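Local structure of alkaline serine protease AL20 (Nesterenkonia abyssinica, 3CP7) at residues S6-K11 and P172-N177; Y128-A133 and Q139-C144. The protein hydrolyses peptide bonds as a thermostable, probably secreted, trypsin-like serine endopeptidase that works under alkaline conditions. All coordinates share one frame; numbering follows the deposited sequence.

Overall arrangement
Interactions 1 and 2 lie about 11 Å apart, centre to centre, where the two beta-sheet domains of a chymotrypsin-like fold meet. Interaction 1 crosses that boundary: 6-11 leads into strand 9-16 of the N-terminal barrel, and 172-177 carries strand 172-175 of the second sheet. Interaction 2 stays inside the second sheet, pairing the end of strand 124-129 with the start of strand 142-150. Because strands 172-175 and 124-129 are neighbours, the two contacts touch, with Pro172 O about 3.0 Å from Tyr128 N. Along the chain interaction 2 is nested within interaction 1, which ties the N-terminal strand to a second domain whose strands come much later in the sequence.

Interaction 1 (S6-K11 and P172-N177); sequences SPHIGK and PWFLGN
Ile9 and Pro172 mark the closest backbone approach, with CA atoms 7.6 Å apart, a spacing of packed surfaces and not of paired strands. A type I turn from Ser6 to Ile9, closed by Ile9 N to Ser6 O at 3.0 Å, delivers the chain into strand 9-16, while Pro172 to Leu175 form a strand of the other sheet. Ile9 is the hub, since its beta-branch sends two arms to different partners. CG2 lies anti to the backbone N and meets Pro172 CD at 3.9 Å; the other arm, extended through CG1 (chi2 176°), brings CD1 to the edge of the Phe174 ring, 3.8 Å from CE1. Phe174 suits its place because a long, flat side chain can span the gap between the strands. The tip of that ring also serves His8, whose CE1 is 3.8 Å from Phe174 CZ. Phe174 CZ lies near the imidazole plane, at its edge, and the two planes are turned 81° apart. Imidazole offers carbon to Phe174 while His8 ND1 hydrogen-bonds Asn26 OD1 on strand 19-27, which helps fix the ring's rotation. The rigid ring of Pro172 gives Ile9 CG2 a compact apolar surface. The chemistry is therefore that of a small, buried hydrophobic seam between two domains, held by shape and van der Waals contact, with its one polar ring tied to the barrel.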
ATOM      1  N   SER A   6       0.065 -10.994  27.749  1.00 12.39           N
ATOM      2  CA  SER A   6       0.587 -10.719  26.406  1.00 11.83           C
ATOM      3  C   SER A   6      -0.179  -9.557  25.780  1.00 11.49           C
ATOM      4  O   SER A   6      -0.888  -9.749  24.788  1.00 11.38           O
ATOM      5  CB  SER A   6       0.493 -11.974  25.525  1.00 12.01           C
ATOM      6  OG  SER A   6      -0.844 -12.436  25.437  1.00 12.76           O
ATOM      7  N   PRO A   7      -0.067  -8.349  26.364  1.00 10.37           N
ATOM      8  CA  PRO A   7      -0.910  -7.223  25.968  1.00 10.59           C
ATOM      9  C   PRO A   7      -0.623  -6.646  24.584  1.00  9.96           C
ATOM     10  O   PRO A   7      -1.406  -5.836  24.099  1.00 10.78           O
ATOM     11  CB  PRO A   7      -0.626  -6.171  27.048  1.00 11.07           C
ATOM     12  CG  PRO A   7       0.746  -6.502  27.519  1.00 10.86           C
ATOM     13  CD  PRO A   7       0.827  -7.991  27.487  1.00 10.69           C
ATOM     14  N   HIS A   8       0.479  -7.063  23.965  1.00  9.51           N
ATOM     15  CA  HIS A   8       0.722  -6.716  22.572  1.00  9.27           C
ATOM     16  C   HIS A   8      -0.290  -7.386  21.643  1.00  9.26           C
ATOM     17  O   HIS A   8      -0.550  -6.869  20.563  1.00  9.20           O
ATOM     18  CB  HIS A   8       2.157  -7.056  22.159  1.00  9.20           C
ATOM     19  CG  HIS A   8       2.617  -8.419  22.583  1.00  9.28           C
ATOM     20  ND1 HIS A   8       2.521  -9.524  21.766  1.00  8.67           N
ATOM     21  CD2 HIS A   8       3.193  -8.853  23.731  1.00  9.95           C
ATOM     22  CE1 HIS A   8       3.021 -10.580  22.390  1.00 10.01           C
ATOM     23  NE2 HIS A   8       3.443 -10.196  23.584  1.00 11.15           N
ATOM     24  N   ILE A   9      -0.857  -8.518  22.066  1.00  9.24           N
ATOM     25  CA  ILE A   9      -1.900  -9.191  21.271  1.00  8.94           C
ATOM     26  C   ILE A   9      -3.249  -8.560  21.621  1.00  9.33           C
ATOM     27  O   ILE A   9      -3.518  -8.284  22.795  1.00  9.07           O
ATOM     28  CB  ILE A   9      -1.965 -10.712  21.548  1.00  8.95           C
ATOM     29  CG1 ILE A   9      -0.566 -11.336  21.562  1.00  9.59           C
ATOM     30  CG2 ILE A   9      -2.845 -11.379  20.489  1.00  9.45           C
ATOM     31  CD1 ILE A   9      -0.548 -12.817  21.922  1.00  8.82           C
ATOM     32  N   GLY A  10      -4.106  -8.348  20.630  1.00  8.79           N
ATOM     33  CA  GLY A  10      -5.387  -7.710  20.907  1.00  9.09           C
ATOM     34  C   GLY A  10      -6.460  -8.074  19.915  1.00  8.58           C
ATOM     35  O   GLY A  10      -6.193  -8.747  18.909  1.00  8.48           O
ATOM     36  N   LYS A  11      -7.672  -7.606  20.210  1.00  9.02           N
ATOM     37  CA  LYS A  11      -8.852  -7.885  19.401  1.00  9.19           C
ATOM     38  C   LYS A  11      -9.077  -6.702  18.459  1.00  9.34           C
ATOM     39  O   LYS A  11      -8.755  -5.559  18.815  1.00  9.86           O
ATOM     40  CB  LYS A  11     -10.063  -8.108  20.311  1.00  9.39           C
ATOM     41  CG  LYS A  11     -11.349  -8.493  19.593  1.00  8.50           C
ATOM     42  CD  LYS A  11     -12.446  -8.728  20.600  1.00  9.73           C
ATOM     43  CE  LYS A  11     -13.765  -9.074  19.941  1.00  9.91           C
ATOM     44  NZ  LYS A  11     -13.835 -10.467  19.436  1.00  9.74           N
ATOM     45  N   PRO A 172      -1.395 -13.262  15.639  1.00  7.68           N
ATOM     46  CA  PRO A 172       0.009 -13.521  15.334  1.00  7.41           C
ATOM     47  C   PRO A 172       0.409 -14.992  15.389  1.00  7.43           C
ATOM     48  O   PRO A 172      -0.104 -15.752  16.224  1.00  7.95           O
ATOM     49  CB  PRO A 172       0.746 -12.757  16.435  1.00  7.54           C
ATOM     50  CG  PRO A 172      -0.214 -12.798  17.597  1.00  7.95           C
ATOM     51  CD  PRO A 172      -1.581 -12.660  16.974  1.00  7.83           C
ATOM     52  N   TRP A 173       1.326 -15.375  14.504  1.00  7.62           N
ATOM     53  CA  TRP A 173       2.087 -16.616  14.658  1.00  8.10           C
ATOM     54  C   TRP A 173       3.462 -16.240  15.177  1.00  8.42           C
ATOM     55  O   TRP A 173       4.187 -15.484  14.532  1.00  8.24           O
ATOM     56  CB  TRP A 173       2.285 -17.302  13.316  1.00  8.12           C
ATOM     57  CG  TRP A 173       1.090 -17.962  12.716  1.00  7.72           C
ATOM     58  CD1 TRP A 173      -0.239 -17.657  12.923  1.00  7.92           C
ATOM     59  CD2 TRP A 173       1.115 -19.016  11.744  1.00  8.72           C
ATOM     60  NE1 TRP A 173      -1.035 -18.499  12.166  1.00  7.55           N
ATOM     61  CE2 TRP A 173      -0.227 -19.321  11.424  1.00  7.49           C
ATOM     62  CE3 TRP A 173       2.151 -19.737  11.120  1.00  8.63           C
ATOM     63  CZ2 TRP A 173      -0.564 -20.325  10.507  1.00  8.51           C
ATOM     64  CZ3 TRP A 173       1.815 -20.725  10.203  1.00  8.72           C
ATOM     65  CH2 TRP A 173       0.472 -21.008   9.904  1.00  9.00           C
ATOM     66  N   PHE A 174       3.823 -16.776  16.337  1.00  8.97           N
ATOM     67  CA  PHE A 174       5.159 -16.568  16.891  1.00  9.21           C
ATOM     68  C   PHE A 174       5.993 -17.818  16.696  1.00  9.22           C
ATOM     69  O   PHE A 174       5.515 -18.937  16.923  1.00 10.10           O
ATOM     70  CB  PHE A 174       5.085 -16.247  18.385  1.00  9.26           C
ATOM     71  CG  PHE A 174       4.281 -15.024  18.701  1.00  9.22           C
ATOM     72  CD1 PHE A 174       3.099 -15.109  19.421  1.00  8.32           C
ATOM     73  CD2 PHE A 174       4.724 -13.777  18.280  1.00  9.53           C
ATOM     74  CE1 PHE A 174       2.367 -13.958  19.717  1.00  8.93           C
ATOM     75  CE2 PHE A 174       3.988 -12.621  18.562  1.00  9.61           C
ATOM     76  CZ  PHE A 174       2.818 -12.712  19.287  1.00  9.23           C
ATOM     77  N   LEU A 175       7.230 -17.619  16.257  1.00  9.72           N
ATOM     78  CA  LEU A 175       8.194 -18.711  16.233  1.00 10.41           C
ATOM     79  C   LEU A 175       8.391 -19.251  17.649  1.00 10.84           C
ATOM     80  O   LEU A 175       8.560 -18.479  18.593  1.00 11.26           O
ATOM     81  CB  LEU A 175       9.519 -18.240  15.635  1.00 10.79           C
ATOM     82  CG  LEU A 175       9.426 -17.995  14.127  1.00 10.83           C
ATOM     83  CD1 LEU A 175      10.545 -17.086  13.628  1.00 12.61           C
ATOM     84  CD2 LEU A 175       9.418 -19.314  13.374  1.00 12.74           C
ATOM     85  N   GLY A 176       8.347 -20.575  17.787  1.00 11.54           N
ATOM     86  CA  GLY A 176       8.626 -21.220  19.068  1.00 11.94           C
ATOM     87  C   GLY A 176       7.424 -21.361  19.980  1.00 12.52           C
ATOM     88  O   GLY A 176       6.278 -21.297  19.524  1.00 12.94           O
ATOM     89  N   ASN A 177       7.671 -21.564  21.279  1.00 13.07           N
ATOM     90  CA  ASN A 177       6.571 -21.806  22.213  1.00 13.97           C
ATOM     91  C   ASN A 177       6.257 -20.563  23.029  1.00 13.31           C
ATOM     92  O   ASN A 177       7.141 -19.964  23.652  1.00 13.94           O
ATOM     93  CB  ASN A 177       6.812 -23.046  23.112  1.00 15.58           C
ATOM     94  CG  ASN A 177       5.536 -23.938  23.257  1.00 18.96           C
ATOM     95  OD1 ASN A 177       4.571 -23.574  23.928  1.00 24.06           O
ATOM     96  ND2 ASN A 177       5.542 -25.092  22.601  1.00 21.10           N
TER

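Interaction 2 (Y128-A133 and Q139-C144); sequences YGYPAA and QELHSC
Tyr128 pairs with Ser143 as an antiparallel, non-hydrogen-bonded pair, their CA atoms 4.4 Å apart and their side chains on one face of the sheet. With chi1 at -67°, the Tyr128 ring approaches its small neighbour obliquely and brings CE2 to 3.3 Å from Ser143 CB; a serine here leaves room for the broad ring. On its other flank Tyr128 CB touches Leu141 CD1. Just after Ser143, the disulfide of Cys144 with Cys162 covalently ties the returning strand to the chain further on.

Gly129 and His142 form the hydrogen-bonded pair. Gly129 N donates to His142 O at 3.0 Å, and His142 N returns a straighter bond to Gly129 O at 2.9 Å (N-H...O 175°). That carbonyl also receives a CA-H...O contact from Leu141. The near fully extended backbone of Gly129 keeps both its polar groups aimed at the partner strand.

Beyond the strand, Tyr130 lies alongside the facing chain. Leu141 CA sits over one ring face, toward the rim, and Leu141 CD1 comes 3.8 Å from Tyr130 CE1. The phenol oxygen is hydrogen-bonded to Tyr61 O, which anchors the far end of the ring.

Pro131 presents CG to His142 CD2 at 3.8 Å, the two side chains crossing at about a right angle; Phe136 meets the same imidazole edge-to-face. As the chains separate, a water takes over from direct pairing: it donates to Pro131 O at 2.7 Å and accepts from Glu140 N.

The arrangement is a beta hairpin; at this end the backbone pairing finishes with the two Gly129-His142 bonds, and a water bridge follows in the connecting loop. The strand ends are thus held by paired backbones, with Tyr130, Pro131 and Leu141 packing beside them, while the water satisfies Pro131 O and Glu140 N where the chains part.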
ATOM      1  N   TYR A 128      -2.029 -17.150  18.005  1.00  9.08           N
ATOM      2  CA  TYR A 128      -2.968 -16.593  18.976  1.00  8.41           C
ATOM      3  C   TYR A 128      -4.066 -15.819  18.287  1.00  8.26           C
ATOM      4  O   TYR A 128      -3.867 -15.284  17.195  1.00  7.85           O
ATOM      5  CB  TYR A 128      -2.225 -15.688  19.978  1.00  9.09           C
ATOM      6  CG  TYR A 128      -1.295 -16.495  20.838  1.00  9.15           C
ATOM      7  CD1 TYR A 128      -0.016 -16.816  20.395  1.00 10.27           C
ATOM      8  CD2 TYR A 128      -1.704 -16.968  22.084  1.00 10.17           C
ATOM      9  CE1 TYR A 128       0.840 -17.597  21.167  1.00  8.84           C
ATOM     10  CE2 TYR A 128      -0.850 -17.748  22.869  1.00 12.02           C
ATOM     11  CZ  TYR A 128       0.404 -18.065  22.394  1.00  9.75           C
ATOM     12  OH  TYR A 128       1.266 -18.826  23.145  1.00 12.17           O
ATOM     13  N   GLY A 129      -5.222 -15.734  18.928  1.00  8.45           N
ATOM     14  CA  GLY A 129      -6.278 -14.888  18.402  1.00  9.11           C
ATOM     15  C   GLY A 129      -7.496 -14.861  19.286  1.00  9.21           C
ATOM     16  O   GLY A 129      -7.520 -15.506  20.351  1.00  9.65           O
ATOM     17  N   TYR A 130      -8.498 -14.115  18.832  1.00  9.50           N
ATOM     18  CA  TYR A 130      -9.777 -13.968  19.509  1.00 10.01           C
ATOM     19  C   TYR A 130     -10.898 -14.595  18.675  1.00  9.91           C
ATOM     20  O   TYR A 130     -11.727 -13.879  18.104  1.00  9.49           O
ATOM     21  CB  TYR A 130     -10.061 -12.495  19.779  1.00  9.96           C
ATOM     22  CG  TYR A 130      -9.212 -11.929  20.892  1.00  9.75           C
ATOM     23  CD1 TYR A 130      -7.916 -11.457  20.646  1.00  9.62           C
ATOM     24  CD2 TYR A 130      -9.692 -11.891  22.197  1.00 10.02           C
ATOM     25  CE1 TYR A 130      -7.130 -10.948  21.664  1.00 11.12           C
ATOM     26  CE2 TYR A 130      -8.910 -11.385  23.232  1.00 10.80           C
ATOM     27  CZ  TYR A 130      -7.634 -10.907  22.956  1.00 10.79           C
ATOM     28  OH  TYR A 130      -6.853 -10.395  23.967  1.00 11.92           O
ATOM     29  N   PRO A 131     -10.945 -15.936  18.634  1.00 10.39           N
ATOM     30  CA  PRO A 131     -11.994 -16.579  17.836  1.00 10.66           C
ATOM     31  C   PRO A 131     -13.371 -16.220  18.397  1.00 11.48           C
ATOM     32  O   PRO A 131     -13.544 -16.138  19.621  1.00 11.41           O
ATOM     33  CB  PRO A 131     -11.703 -18.075  18.004  1.00 10.65           C
ATOM     34  CG  PRO A 131     -10.932 -18.170  19.285  1.00 10.97           C
ATOM     35  CD  PRO A 131     -10.094 -16.920  19.328  1.00 10.87           C
ATOM     36  N   ALA A 132     -14.334 -15.998  17.506  1.00 11.99           N
ATOM     37  CA  ALA A 132     -15.630 -15.458  17.898  1.00 13.29           C
ATOM     38  C   ALA A 132     -16.817 -16.343  17.527  1.00 14.36           C
ATOM     39  O   ALA A 132     -17.935 -16.081  17.963  1.00 15.38           O
ATOM     40  CB  ALA A 132     -15.808 -14.041  17.341  1.00 13.68           C
ATOM     41  N   ALA A 133     -16.581 -17.375  16.730  1.00 14.98           N
ATOM     42  CA  ALA A 133     -17.651 -18.317  16.387  1.00 16.18           C
ATOM     43  C   ALA A 133     -17.582 -19.551  17.277  1.00 16.64           C
ATOM     44  O   ALA A 133     -16.503 -19.952  17.710  1.00 16.57           O
ATOM     45  CB  ALA A 133     -17.561 -18.704  14.921  1.00 15.99           C
ATOM     46  N   GLN A 139     -14.416 -13.370  23.273  1.00 11.87           N
ATOM     47  CA  GLN A 139     -14.024 -12.606  24.456  1.00 12.35           C
ATOM     48  C   GLN A 139     -12.669 -12.997  25.019  1.00 12.38           C
ATOM     49  O   GLN A 139     -12.139 -12.300  25.892  1.00 12.41           O
ATOM     50  CB  GLN A 139     -15.094 -12.763  25.544  1.00 12.51           C
ATOM     51  CG  GLN A 139     -16.483 -12.346  25.096  1.00 14.26           C
ATOM     52  CD  GLN A 139     -16.494 -10.992  24.410  1.00 15.23           C
ATOM     53  OE1 GLN A 139     -16.138  -9.978  25.009  1.00 15.93           O
ATOM     54  NE2 GLN A 139     -16.890 -10.974  23.140  1.00 16.72           N
ATOM     55  N   GLU A 140     -12.123 -14.104  24.522  1.00 12.33           N
ATOM     56  CA  GLU A 140     -10.971 -14.773  25.115  1.00 13.38           C
ATOM     57  C   GLU A 140      -9.820 -14.892  24.136  1.00 12.77           C
ATOM     58  O   GLU A 140     -10.022 -15.058  22.931  1.00 12.38           O
ATOM     59  CB  GLU A 140     -11.358 -16.177  25.583  1.00 13.42           C
ATOM     60  CG  GLU A 140     -12.461 -16.204  26.634  1.00 14.99           C
ATOM     61  CD  GLU A 140     -12.738 -17.594  27.171  1.00 15.53           C
ATOM     62  OE1 GLU A 140     -11.989 -18.542  26.851  1.00 18.53           O
ATOM     63  OE2 GLU A 140     -13.707 -17.740  27.940  1.00 16.45           O
ATOM     64  N   LEU A 141      -8.607 -14.826  24.667  1.00 12.34           N
ATOM     65  CA  LEU A 141      -7.418 -15.126  23.890  1.00 12.26           C
ATOM     66  C   LEU A 141      -7.225 -16.637  23.859  1.00 12.39           C
ATOM     67  O   LEU A 141      -7.139 -17.285  24.908  1.00 12.94           O
ATOM     68  CB  LEU A 141      -6.205 -14.444  24.510  1.00 12.11           C
ATOM     69  CG  LEU A 141      -4.875 -14.655  23.792  1.00 11.97           C
ATOM     70  CD1 LEU A 141      -4.861 -13.933  22.441  1.00 12.33           C
ATOM     71  CD2 LEU A 141      -3.740 -14.163  24.685  1.00 12.92           C
ATOM     72  N   HIS A 142      -7.190 -17.195  22.655  1.00 11.84           N
ATOM     73  CA  HIS A 142      -6.921 -18.608  22.471  1.00 11.87           C
ATOM     74  C   HIS A 142      -5.648 -18.833  21.674  1.00 11.71           C
ATOM     75  O   HIS A 142      -5.123 -17.908  21.040  1.00 10.10           O
ATOM     76  CB  HIS A 142      -8.121 -19.300  21.817  1.00 12.02           C
ATOM     77  CG  HIS A 142      -9.282 -19.446  22.743  1.00 14.41           C
ATOM     78  ND1 HIS A 142      -9.434 -20.535  23.574  1.00 16.54           N
ATOM     79  CD2 HIS A 142     -10.316 -18.616  23.015  1.00 15.85           C
ATOM     80  CE1 HIS A 142     -10.528 -20.381  24.298  1.00 17.92           C
ATOM     81  NE2 HIS A 142     -11.080 -19.225  23.981  1.00 17.10           N
ATOM     82  N   SER A 143      -5.147 -20.059  21.709  1.00 11.67           N
ATOM     83  CA  SER A 143      -3.893 -20.392  21.046  1.00 12.18           C
ATOM     84  C   SER A 143      -3.939 -21.736  20.342  1.00 12.45           C
ATOM     85  O   SER A 143      -4.765 -22.603  20.679  1.00 12.46           O
ATOM     86  CB  SER A 143      -2.739 -20.384  22.050  1.00 13.12           C
ATOM     87  OG  SER A 143      -2.852 -21.475  22.950  1.00 14.01           O
ATOM     88  N   CYS A 144      -3.022 -21.893  19.395  1.00 11.95           N
ATOM     89  CA  CYS A 144      -2.768 -23.154  18.701  1.00 12.65           C
ATOM     90  C   CYS A 144      -1.265 -23.298  18.620  1.00 12.33           C
ATOM     91  O   CYS A 144      -0.544 -22.300  18.618  1.00 12.02           O
ATOM     92  CB  CYS A 144      -3.353 -23.133  17.290  1.00 13.34           C
ATOM     93  SG  CYS A 144      -5.131 -22.944  17.242  1.00 14.47           S
TER
HETATM   94  O   HOH W   1     -12.489 -15.782  22.037  1.00 11.63           O